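Local coordinates for protein nitroreductase (Desulfitobacterium hafniense, PDB 3PXV) that binds flavin mononucleotide and, as a member of the nitroreductase family, probably works as an FMN-dependent oxidoreductase, at residues A35-R45 / D112-A123; E61-L70 / L139-F150. One frame throughout, in Å; residues are numbered along the deposited sequence.

Interaction 1: residues A35-R45 / D112-A123. With FMN (flavin mononucleotide), chain E.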
loop_
_atom_site.group_PDB
_atom_site.type_symbol
_atom_site.label_atom_id
_atom_site.label_comp_id
_atom_site.label_asym_id
_atom_site.label_seq_id
_atom_site.Cartn_x
_atom_site.Cartn_y
_atom_site.Cartn_z
ATOM N N ALA B 35 -13.183 5.172 -2.560
ATOM C CA ALA B 35 -12.096 5.288 -1.603
ATOM C C ALA B 35 -10.786 4.872 -2.274
ATOM O O ALA B 35 -9.761 5.533 -2.120
ATOM C CB ALA B 35 -12.383 4.436 -0.370
ATOM N N ALA B 36 -10.829 3.805 -3.060
ATOM C CA ALA B 36 -9.630 3.316 -3.737
ATOM C C ALA B 36 -8.992 4.382 -4.642
ATOM O O ALA B 36 -7.792 4.623 -4.588
ATOM C CB ALA B 36 -9.954 2.040 -4.536
ATOM N N ILE B 37 -9.807 5.068 -5.431
ATOM C CA ILE B 37 -9.277 6.068 -6.348
ATOM C C ILE B 37 -8.751 7.309 -5.620
ATOM O O ILE B 37 -8.128 8.172 -6.229
ATOM C CB ILE B 37 -10.274 6.412 -7.503
ATOM C CG1 ILE B 37 -11.581 7.042 -7.012
ATOM C CG2 ILE B 37 -10.594 5.145 -8.320
ATOM C CD1 ILE B 37 -12.322 7.789 -8.133
ATOM N N GLN B 38 -8.984 7.388 -4.314
ATOM C CA GLN B 38 -8.456 8.491 -3.503
ATOM C C GLN B 38 -7.060 8.129 -2.962
ATOM O O GLN B 38 -6.423 8.917 -2.240
ATOM C CB GLN B 38 -9.429 8.855 -2.367
ATOM C CG GLN B 38 -10.759 9.442 -2.857
ATOM C CD GLN B 38 -11.895 9.420 -1.827
ATOM O OE1 GLN B 38 -11.904 8.626 -0.880
ATOM N NE2 GLN B 38 -12.892 10.277 -2.050
ATOM N N ALA B 39 -6.588 6.941 -3.329
ATOM C CA ALA B 39 -5.258 6.498 -2.936
ATOM C C ALA B 39 -4.191 7.379 -3.589
ATOM O O ALA B 39 -4.325 7.774 -4.741
ATOM C CB ALA B 39 -5.042 5.022 -3.344
ATOM N N PRO B 40 -3.135 7.705 -2.850
ATOM C CA PRO B 40 -2.071 8.448 -3.494
ATOM C C PRO B 40 -1.194 7.517 -4.329
ATOM O O PRO B 40 -1.145 6.316 -4.080
ATOM C CB PRO B 40 -1.266 9.010 -2.321
ATOM C CG PRO B 40 -1.513 8.063 -1.205
ATOM C CD PRO B 40 -2.907 7.538 -1.402
ATOM N N SER B 41 -0.514 8.095 -5.306
ATOM C CA SER B 41 0.385 7.349 -6.149
ATOM C C SER B 41 1.576 8.223 -6.536
ATOM O O SER B 41 1.414 9.442 -6.741
ATOM C CB SER B 41 -0.367 6.889 -7.397
ATOM O OG SER B 41 -0.698 7.987 -8.214
ATOM N N GLY B 42 2.765 7.623 -6.609
ATOM C CA GLY B 42 3.994 8.351 -7.013
ATOM C C GLY B 42 3.794 9.149 -8.296
ATOM O O GLY B 42 3.301 8.603 -9.266
HETATM N N MSE B 43 4.168 10.434 -8.294
HETATM C CA MSE B 43 3.941 11.373 -9.427
HETATM C C MSE B 43 2.440 11.486 -9.807
HETATM O O MSE B 43 2.136 11.963 -10.879
HETATM C CB MSE B 43 4.679 10.943 -10.697
HETATM C CG MSE B 43 6.158 10.578 -10.569
HETATM SE SE MSE B 43 7.398 12.060 -10.556
HETATM C CE MSE B 43 6.909 12.924 -8.870
ATOM N N ASN B 44 1.529 11.065 -8.934
ATOM C CA ASN B 44 0.085 11.003 -9.251
ATOM C C ASN B 44 -0.199 10.253 -10.575
ATOM O O ASN B 44 -1.194 10.528 -11.257
ATOM C CB ASN B 44 -0.582 12.392 -9.303
ATOM C CG ASN B 44 -2.107 12.295 -9.307
ATOM O OD1 ASN B 44 -2.685 11.419 -8.641
ATOM N ND2 ASN B 44 -2.761 13.161 -10.055
ATOM N N ARG B 45 0.684 9.312 -10.917
ATOM C CA ARG B 45 0.610 8.559 -12.185
ATOM C C ARG B 45 -0.591 7.607 -12.245
ATOM O O ARG B 45 -1.005 7.229 -13.320
ATOM C CB ARG B 45 1.915 7.782 -12.436
ATOM C CG ARG B 45 2.145 6.618 -11.450
ATOM C CD ARG B 45 3.378 5.791 -11.788
ATOM N NE ARG B 45 4.639 6.475 -11.469
ATOM C CZ ARG B 45 5.210 6.485 -10.261
ATOM N NH1 ARG B 45 4.613 5.866 -9.240
ATOM N NH2 ARG B 45 6.372 7.139 -10.064
ATOM N N ASP B 112 2.439 1.708 -5.374
ATOM C CA ASP B 112 1.147 2.328 -5.601
ATOM C C ASP B 112 0.030 1.305 -5.517
ATOM O O ASP B 112 -1.047 1.588 -4.964
ATOM C CB ASP B 112 1.080 3.013 -6.977
ATOM C CG ASP B 112 2.014 4.216 -7.095
ATOM O OD1 ASP B 112 2.466 4.758 -6.068
ATOM O OD2 ASP B 112 2.300 4.640 -8.222
ATOM N N CYS B 113 0.281 0.117 -6.068
ATOM C CA CYS B 113 -0.706 -0.938 -6.059
ATOM C C CYS B 113 -1.085 -1.321 -4.642
ATOM O O CYS B 113 -2.284 -1.468 -4.341
ATOM C CB CYS B 113 -0.234 -2.175 -6.842
ATOM S SG CYS B 113 -1.442 -3.561 -6.822
ATOM N N GLY B 114 -0.074 -1.477 -3.779
ATOM C CA GLY B 114 -0.287 -1.839 -2.376
ATOM C C GLY B 114 -0.984 -0.732 -1.609
ATOM O O GLY B 114 -1.797 -0.986 -0.740
ATOM N N ILE B 115 -0.650 0.513 -1.951
ATOM C CA ILE B 115 -1.288 1.666 -1.342
ATOM C C ILE B 115 -2.770 1.632 -1.613
ATOM O O ILE B 115 -3.568 1.898 -0.731
ATOM C CB ILE B 115 -0.714 2.955 -1.885
ATOM C CG1 ILE B 115 0.706 3.129 -1.331
ATOM C CG2 ILE B 115 -1.625 4.140 -1.523
ATOM C CD1 ILE B 115 1.443 4.386 -1.777
ATOM N N LEU B 116 -3.152 1.294 -2.840
ATOM C CA LEU B 116 -4.555 1.279 -3.181
ATOM C C LEU B 116 -5.286 0.069 -2.569
ATOM O O LEU B 116 -6.427 0.211 -2.084
ATOM C CB LEU B 116 -4.710 1.352 -4.687
ATOM C CG LEU B 116 -6.100 1.359 -5.340
ATOM C CD1 LEU B 116 -6.047 2.093 -6.651
ATOM C CD2 LEU B 116 -6.625 -0.083 -5.521
ATOM N N CYS B 117 -4.646 -1.108 -2.575
ATOM C CA CYS B 117 -5.299 -2.294 -2.029
ATOM C C CYS B 117 -5.574 -2.140 -0.549
ATOM O O CYS B 117 -6.617 -2.567 -0.085
ATOM C CB CYS B 117 -4.542 -3.578 -2.368
ATOM S SG CYS B 117 -4.724 -3.935 -4.152
ATOM N N GLN B 118 -4.656 -1.511 0.189
ATOM C CA GLN B 118 -4.868 -1.249 1.627
ATOM C C GLN B 118 -6.004 -0.240 1.784
ATOM O O GLN B 118 -6.838 -0.383 2.668
ATOM C CB GLN B 118 -3.581 -0.778 2.326
ATOM C CG GLN B 118 -3.710 -0.437 3.801
ATOM C CD GLN B 118 -4.106 -1.600 4.706
ATOM O OE1 GLN B 118 -4.563 -2.619 4.247
ATOM N NE2 GLN B 118 -3.941 -1.429 6.013
ATOM N N THR B 119 -6.067 0.765 0.921
ATOM C CA THR B 119 -7.164 1.732 1.014
ATOM C C THR B 119 -8.515 1.015 0.848
ATOM O O THR B 119 -9.474 1.279 1.588
ATOM C CB THR B 119 -7.018 2.808 -0.006
ATOM O OG1 THR B 119 -5.739 3.423 0.161
ATOM C CG2 THR B 119 -8.134 3.845 0.150
ATOM N N ILE B 120 -8.575 0.076 -0.095
ATOM C CA ILE B 120 -9.771 -0.738 -0.271
ATOM C C ILE B 120 -10.086 -1.520 1.018
ATOM O O ILE B 120 -11.214 -1.463 1.533
ATOM C CB ILE B 120 -9.620 -1.773 -1.430
ATOM C CG1 ILE B 120 -9.489 -1.053 -2.772
ATOM C CG2 ILE B 120 -10.806 -2.754 -1.404
ATOM C CD1 ILE B 120 -9.307 -1.942 -3.984
ATOM N N ALA B 121 -9.089 -2.238 1.537
ATOM C CA ALA B 121 -9.316 -3.104 2.688
ATOM C C ALA B 121 -9.802 -2.305 3.883
ATOM O O ALA B 121 -10.748 -2.720 4.567
ATOM C CB ALA B 121 -8.048 -3.928 3.035
ATOM N N LEU B 122 -9.183 -1.153 4.129
ATOM C CA LEU B 122 -9.602 -0.324 5.262
ATOM C C LEU B 122 -10.997 0.244 5.029
ATOM O O LEU B 122 -11.843 0.245 5.942
ATOM C CB LEU B 122 -8.570 0.780 5.589
ATOM C CG LEU B 122 -7.210 0.253 6.056
ATOM C CD1 LEU B 122 -6.290 1.391 6.416
ATOM C CD2 LEU B 122 -7.336 -0.698 7.244
ATOM N N ALA B 123 -11.265 0.707 3.808
ATOM C CA ALA B 123 -12.615 1.223 3.509
ATOM C C ALA B 123 -13.675 0.125 3.702
ATOM O O ALA B 123 -14.713 0.353 4.297
ATOM C CB ALA B 123 -12.681 1.833 2.107
HETATM N N1 FMN E . 5.958 13.605 -3.309
HETATM C C2 FMN E . 7.119 14.340 -3.094
HETATM O O2 FMN E . 7.060 15.578 -3.000
HETATM N N3 FMN E . 8.335 13.677 -2.983
HETATM C C4 FMN E . 8.369 12.286 -3.100
HETATM O O4 FMN E . 9.471 11.726 -2.996
HETATM C C4A FMN E . 7.173 11.546 -3.324
HETATM N N5 FMN E . 7.160 10.164 -3.438
HETATM C C5A FMN E . 5.956 9.459 -3.391
HETATM C C6 FMN E . 5.966 8.066 -3.252
HETATM C C7 FMN E . 4.784 7.321 -3.195
HETATM C C7M FMN E . 4.814 5.829 -3.040
HETATM C C8 FMN E . 3.589 7.995 -3.286
HETATM C C8M FMN E . 2.307 7.248 -3.225
HETATM C C9 FMN E . 3.566 9.390 -3.426
HETATM C C9A FMN E . 4.737 10.144 -3.479
HETATM N N10 FMN E . 4.754 11.554 -3.635
HETATM C C10 FMN E . 5.958 12.238 -3.427
HETATM C "C1'" FMN E . 3.502 12.367 -3.585
HETATM C "C2'" FMN E . 2.627 12.256 -4.825
HETATM O "O2'" FMN E . 2.976 13.282 -5.724
HETATM C "C3'" FMN E . 1.138 12.416 -4.442
HETATM O "O3'" FMN E . 0.641 11.277 -3.742
HETATM C "C4'" FMN E . 0.277 12.649 -5.675
HETATM O "O4'" FMN E . 0.667 13.865 -6.289
HETATM C "C5'" FMN E . -1.221 12.640 -5.338
HETATM O "O5'" FMN E . -1.517 13.779 -4.575
HETATM P P FMN E . -2.154 13.662 -3.152
HETATM O O1P FMN E . -2.005 15.059 -2.590
HETATM O O2P FMN E . -1.345 12.764 -2.252
HETATM O O3P FMN E . -3.604 13.238 -3.312
HETATM O O HOH W 1 -1.807 4.230 -5.620
HETATM O O HOH W 2 5.467 4.710 -6.471
#
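Asp-112, a buried acid on helix 106-126, reaches across to the loop of residues 39-45 and is held there by two protein donors and a water. Its CB faces the loop and lies 4.2 Å from Ser-41 CB. The carboxylate carbon CG stands beside the backbone N (chi1 -67°), which aims both oxygens at the loop. OD1 takes the backbone N-H of Gly-42 at 2.9 Å, a nearly straight bond (165°) on the syn side, though well out of the carboxylate plane. OD2, also met syn, forms a salt bridge with Arg-45 NH1 at 2.8 Å; the oxygen sits at the guanidinium edge, close to its plane. A water joins Arg-45 NH1 to Asp-112 OD1, and a second one donates to Pro-40 O and Asp-112 O. With an alanine here both oxygens would be gone, and the Gly-42 N-H and the Arg-45 guanidinium would probably lose their carboxylate partner, weakening the hold on a loop that lines the flavin pocket.

Ile-115 works both ways: CG2 packs on Pro-40 CD at 3.6 Å, while CD1 meets the flavin methyl C8M at 3.3 Å. Further along, alanines let the backbones come close. Ala-39 CB rests over Leu-116 CA, Ala-36 CB lies 3.6 Å from Ile-120 CG1, and Ala-35 CB touches Ala-123 CB. Thr-119 turns its methyl CG2 to Ala-35 O; its OG1 donates back to Ile-115 O and also pairs with Gln-118 of the second subunit.

Tyr-91, Ser-15 and Arg-17 of the second subunit also bind this FMN, so the pocket is shared between chains. Helix 106-126 lies between the end of helix 26-36 and the antiparallel sheet, where Leu-116 touches Val-99 of strand 95-101 and Ile-120 touches Val-166 of strand 161-169.

Interaction 2: residues E61-L70 / L139-F150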
loop_
_atom_site.group_PDB
_atom_site.type_symbol
_atom_site.label_atom_id
_atom_site.label_comp_id
_atom_site.label_asym_id
_atom_site.label_seq_id
_atom_site.Cartn_x
_atom_site.Cartn_y
_atom_site.Cartn_z
ATOM N N GLU B 61 -14.241 -19.247 -13.090
ATOM C CA GLU B 61 -13.316 -19.658 -14.146
ATOM C C GLU B 61 -11.882 -19.293 -13.814
ATOM O O GLU B 61 -10.979 -20.087 -14.015
ATOM C CB GLU B 61 -13.744 -19.101 -15.511
ATOM C CG GLU B 61 -15.028 -19.730 -16.057
ATOM C CD GLU B 61 -15.379 -19.300 -17.475
ATOM O OE1 GLU B 61 -14.481 -18.825 -18.199
ATOM O OE2 GLU B 61 -16.556 -19.471 -17.886
HETATM N N MSE B 62 -11.680 -18.100 -13.272
HETATM C CA MSE B 62 -10.358 -17.653 -12.921
HETATM C C MSE B 62 -9.837 -18.497 -11.755
HETATM O O MSE B 62 -8.640 -18.799 -11.669
HETATM C CB MSE B 62 -10.371 -16.151 -12.564
HETATM C CG MSE B 62 -10.678 -15.248 -13.729
HETATM SE SE MSE B 62 -10.821 -13.370 -13.258
HETATM C CE MSE B 62 -9.063 -13.159 -12.550
ATOM N N GLU B 63 -10.746 -18.893 -10.869
ATOM C CA GLU B 63 -10.376 -19.700 -9.708
ATOM C C GLU B 63 -9.921 -21.088 -10.153
ATOM O O GLU B 63 -8.878 -21.572 -9.717
ATOM C CB GLU B 63 -11.549 -19.807 -8.718
ATOM C CG GLU B 63 -11.179 -20.551 -7.416
ATOM C CD GLU B 63 -12.300 -20.555 -6.379
ATOM O OE1 GLU B 63 -13.450 -20.854 -6.737
ATOM O OE2 GLU B 63 -12.019 -20.275 -5.197
ATOM N N ALA B 64 -10.717 -21.719 -11.015
ATOM C CA ALA B 64 -10.417 -23.054 -11.518
ATOM C C ALA B 64 -9.138 -23.051 -12.356
ATOM O O ALA B 64 -8.360 -23.997 -12.298
ATOM C CB ALA B 64 -11.597 -23.608 -12.308
ATOM N N GLU B 65 -8.907 -21.991 -13.120
ATOM C CA GLU B 65 -7.661 -21.858 -13.886
ATOM C C GLU B 65 -6.475 -21.692 -12.919
ATOM O O GLU B 65 -5.426 -22.350 -13.073
ATOM C CB GLU B 65 -7.725 -20.682 -14.853
ATOM C CG GLU B 65 -6.441 -20.464 -15.661
ATOM C CD GLU B 65 -6.054 -21.644 -16.559
ATOM O OE1 GLU B 65 -6.960 -22.437 -16.983
ATOM O OE2 GLU B 65 -4.832 -21.740 -16.856
ATOM N N GLY B 66 -6.647 -20.836 -11.917
ATOM C CA GLY B 66 -5.598 -20.620 -10.917
ATOM C C GLY B 66 -5.182 -21.941 -10.288
ATOM O O GLY B 66 -4.004 -22.303 -10.327
ATOM N N LEU B 67 -6.154 -22.680 -9.749
ATOM C CA LEU B 67 -5.881 -23.980 -9.137
ATOM C C LEU B 67 -5.174 -24.937 -10.080
ATOM O O LEU B 67 -4.294 -25.664 -9.655
ATOM C CB LEU B 67 -7.164 -24.656 -8.632
ATOM C CG LEU B 67 -7.797 -24.012 -7.412
ATOM C CD1 LEU B 67 -9.117 -24.688 -7.103
ATOM C CD2 LEU B 67 -6.828 -24.101 -6.210
ATOM N N ALA B 68 -5.570 -24.941 -11.348
ATOM C CA ALA B 68 -4.995 -25.872 -12.335
ATOM C C ALA B 68 -3.538 -25.553 -12.655
ATOM O O ALA B 68 -2.741 -26.465 -12.896
ATOM C CB ALA B 68 -5.833 -25.911 -13.602
ATOM N N TYR B 69 -3.183 -24.269 -12.615
ATOM C CA TYR B 69 -1.819 -23.881 -12.843
ATOM C C TYR B 69 -1.000 -24.444 -11.712
ATOM O O TYR B 69 0.033 -25.052 -11.948
ATOM C CB TYR B 69 -1.656 -22.355 -12.899
ATOM C CG TYR B 69 -0.265 -21.913 -13.305
ATOM C CD1 TYR B 69 0.167 -22.080 -14.613
ATOM C CD2 TYR B 69 0.617 -21.353 -12.392
ATOM C CE1 TYR B 69 1.446 -21.694 -15.022
ATOM C CE2 TYR B 69 1.905 -20.954 -12.788
ATOM C CZ TYR B 69 2.306 -21.119 -14.114
ATOM O OH TYR B 69 3.562 -20.735 -14.555
ATOM N N LEU B 70 -1.466 -24.240 -10.485
ATOM C CA LEU B 70 -0.774 -24.747 -9.303
ATOM C C LEU B 70 -0.696 -26.265 -9.358
ATOM O O LEU B 70 0.377 -26.845 -9.127
ATOM C CB LEU B 70 -1.480 -24.328 -8.016
ATOM C CG LEU B 70 -1.433 -22.867 -7.598
ATOM C CD1 LEU B 70 -2.360 -22.618 -6.373
ATOM C CD2 LEU B 70 0.001 -22.481 -7.310
ATOM N N LEU B 139 -2.986 -16.073 -10.600
ATOM C CA LEU B 139 -2.714 -17.367 -11.208
ATOM C C LEU B 139 -3.592 -17.622 -12.448
ATOM O O LEU B 139 -3.255 -18.440 -13.294
ATOM C CB LEU B 139 -2.888 -18.485 -10.175
ATOM C CG LEU B 139 -1.895 -18.538 -9.022
ATOM C CD1 LEU B 139 -2.306 -19.603 -7.963
ATOM C CD2 LEU B 139 -0.497 -18.810 -9.549
ATOM N N ALA B 140 -4.693 -16.885 -12.579
ATOM C CA ALA B 140 -5.565 -17.012 -13.745
ATOM C C ALA B 140 -4.852 -16.588 -15.040
ATOM O O ALA B 140 -5.233 -17.013 -16.119
ATOM C CB ALA B 140 -6.814 -16.192 -13.541
ATOM N N PHE B 141 -3.813 -15.773 -14.917
ATOM C CA PHE B 141 -3.085 -15.235 -16.061
ATOM C C PHE B 141 -1.736 -15.882 -16.272
ATOM O O PHE B 141 -1.110 -15.680 -17.301
ATOM C CB PHE B 141 -2.788 -13.758 -15.807
ATOM C CG PHE B 141 -4.007 -12.921 -15.537
ATOM C CD1 PHE B 141 -4.533 -12.834 -14.275
ATOM C CD2 PHE B 141 -4.609 -12.202 -16.555
ATOM C CE1 PHE B 141 -5.633 -12.076 -14.028
ATOM C CE2 PHE B 141 -5.712 -11.450 -16.305
ATOM C CZ PHE B 141 -6.225 -11.393 -15.036
ATOM N N ALA B 142 -1.313 -16.669 -15.294
ATOM C CA ALA B 142 0.050 -17.181 -15.224
ATOM C C ALA B 142 0.546 -18.040 -16.360
ATOM O O ALA B 142 1.708 -17.956 -16.701
ATOM C CB ALA B 142 0.287 -17.880 -13.871
ATOM N N SER B 143 -0.305 -18.868 -16.945
ATOM C CA SER B 143 0.128 -19.738 -18.049
ATOM C C SER B 143 0.311 -18.940 -19.329
ATOM O O SER B 143 0.996 -19.384 -20.243
ATOM C CB SER B 143 -0.897 -20.845 -18.289
ATOM O OG SER B 143 -2.070 -20.331 -18.900
ATOM N N GLY B 144 -0.325 -17.770 -19.390
ATOM C CA GLY B 144 -0.306 -16.933 -20.576
ATOM C C GLY B 144 -1.338 -17.372 -21.620
ATOM O O GLY B 144 -1.662 -16.617 -22.548
ATOM N N LEU B 145 -1.877 -18.578 -21.457
ATOM C CA LEU B 145 -2.823 -19.173 -22.438
ATOM C C LEU B 145 -4.240 -18.604 -22.331
ATOM O O LEU B 145 -4.943 -18.513 -23.327
ATOM C CB LEU B 145 -2.827 -20.699 -22.301
ATOM C CG LEU B 145 -1.418 -21.308 -22.446
ATOM C CD1 LEU B 145 -1.349 -22.820 -22.243
ATOM C CD2 LEU B 145 -0.863 -20.947 -23.798
ATOM N N ARG B 146 -4.647 -18.205 -21.130
ATOM C CA ARG B 146 -5.936 -17.573 -20.942
ATOM C C ARG B 146 -5.802 -16.129 -20.458
ATOM O O ARG B 146 -6.805 -15.497 -20.128
ATOM C CB ARG B 146 -6.807 -18.401 -19.995
ATOM C CG ARG B 146 -7.096 -19.799 -20.528
ATOM C CD ARG B 146 -8.168 -20.506 -19.761
ATOM N NE ARG B 146 -9.493 -19.932 -19.971
ATOM C CZ ARG B 146 -10.566 -20.217 -19.228
ATOM N NH1 ARG B 146 -10.487 -21.064 -18.203
ATOM N NH2 ARG B 146 -11.732 -19.643 -19.499
ATOM N N ALA B 147 -4.586 -15.583 -20.487
ATOM C CA ALA B 147 -4.345 -14.217 -19.987
ATOM C C ALA B 147 -5.059 -13.108 -20.766
ATOM O O ALA B 147 -5.646 -12.201 -20.145
ATOM C CB ALA B 147 -2.816 -13.917 -19.862
ATOM N N GLU B 148 -5.023 -13.160 -22.097
ATOM C CA GLU B 148 -5.674 -12.116 -22.909
ATOM C C GLU B 148 -7.189 -12.181 -22.757
ATOM O O GLU B 148 -7.841 -11.158 -22.686
ATOM C CB GLU B 148 -5.318 -12.218 -24.386
ATOM C CG GLU B 148 -5.697 -10.945 -25.170
ATOM C CD GLU B 148 -5.853 -11.165 -26.680
ATOM O OE1 GLU B 148 -5.921 -12.341 -27.133
ATOM O OE2 GLU B 148 -5.937 -10.144 -27.413
ATOM N N GLU B 149 -7.728 -13.392 -22.706
ATOM C CA GLU B 149 -9.143 -13.622 -22.488
ATOM C C GLU B 149 -9.618 -12.993 -21.177
ATOM O O GLU B 149 -10.538 -12.169 -21.181
ATOM C CB GLU B 149 -9.416 -15.127 -22.442
ATOM C CG GLU B 149 -10.863 -15.527 -22.159
ATOM C CD GLU B 149 -11.016 -17.038 -21.951
ATOM O OE1 GLU B 149 -10.330 -17.822 -22.662
ATOM O OE2 GLU B 149 -11.814 -17.427 -21.068
ATOM N N PHE B 150 -9.017 -13.384 -20.049
ATOM C CA PHE B 150 -9.437 -12.802 -18.792
ATOM C C PHE B 150 -9.216 -11.290 -18.814
ATOM O O PHE B 150 -10.016 -10.557 -18.264
ATOM C CB PHE B 150 -8.754 -13.445 -17.577
ATOM C CG PHE B 150 -9.154 -14.875 -17.336
ATOM C CD1 PHE B 150 -10.485 -15.227 -17.247
ATOM C CD2 PHE B 150 -8.190 -15.863 -17.163
ATOM C CE1 PHE B 150 -10.851 -16.549 -17.031
ATOM C CE2 PHE B 150 -8.545 -17.191 -16.938
ATOM C CZ PHE B 150 -9.871 -17.535 -16.870
HETATM O O HOH W 3 -11.663 -22.760 -15.834
HETATM O O HOH W 4 -2.931 -19.751 -15.854
#
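A helix-against-loop contact joins helix 56-72 to the turn-rich segment that leads into helix 147-154, with an apolar centre and a salt-bridge network at one end. Met-62, a selenomethionine, slides past Phe-150 and lays CG over one face of its ring, 3.7 Å from the centroid, a CH-pi contact; its selenium adds an oblique Met-aromatic contact. The bend at chi3 (59°) carries CE to Phe-141 CE1 at 3.9 Å. Gly-66 lets the loop come close, with its CA 3.5 Å from Leu-139 CB. Beyond it, Leu-139 CD1 presses tightly on Leu-70 CG, and Ala-142 CB sits over a face of the Tyr-69 ring, 3.7 Å from its centroid.

Arg-146, the N-cap residue of helix 147-154, spreads its guanidinium over Phe-150 CZ. NH2 gives a 3.1 Å bond to Glu-61 OE1, from above that carboxylate's plane, and a straighter one of 2.7 Å to Glu-149 OE2; Arg-153 also pairs with both acids, which probably eases their mutual repulsion. Glu-65 OE1 is a long ion-pair partner of Arg-146 NH1, while its OE2 receives a water that also bridges Leu-139 O and Ser-143 N.

Leu-70 goes on to touch Tyr-79 and Ile-82 of helix 77-84, while Met-62 and Phe-141 both reach Leu-154, so the contact ties helices 56-72, 77-84 and 147-154 together.

Interactions 1 and 2 lie on opposite sides of the chain's centre, their centres about 26 Å apart and their nearest atoms about 12 Å apart, without touching. Their segments alternate along the chain: 35-45, 61-70, 112-123, 139-150. Each contact thus spans one segment of the other, and between them they tie together distant parts of the nitroreductase-family region. Strands 50-53, 95-101 and 130-133 fall in the intervals between successive segments. Interaction 1 builds part of an FMN pocket completed by the second subunit; in interaction 2, Leu-139 follows closely on Gly-135 and Tyr-136, which bind FMN, and its side chain is about 8 Å from a bound FMN, probably the dimer's other one.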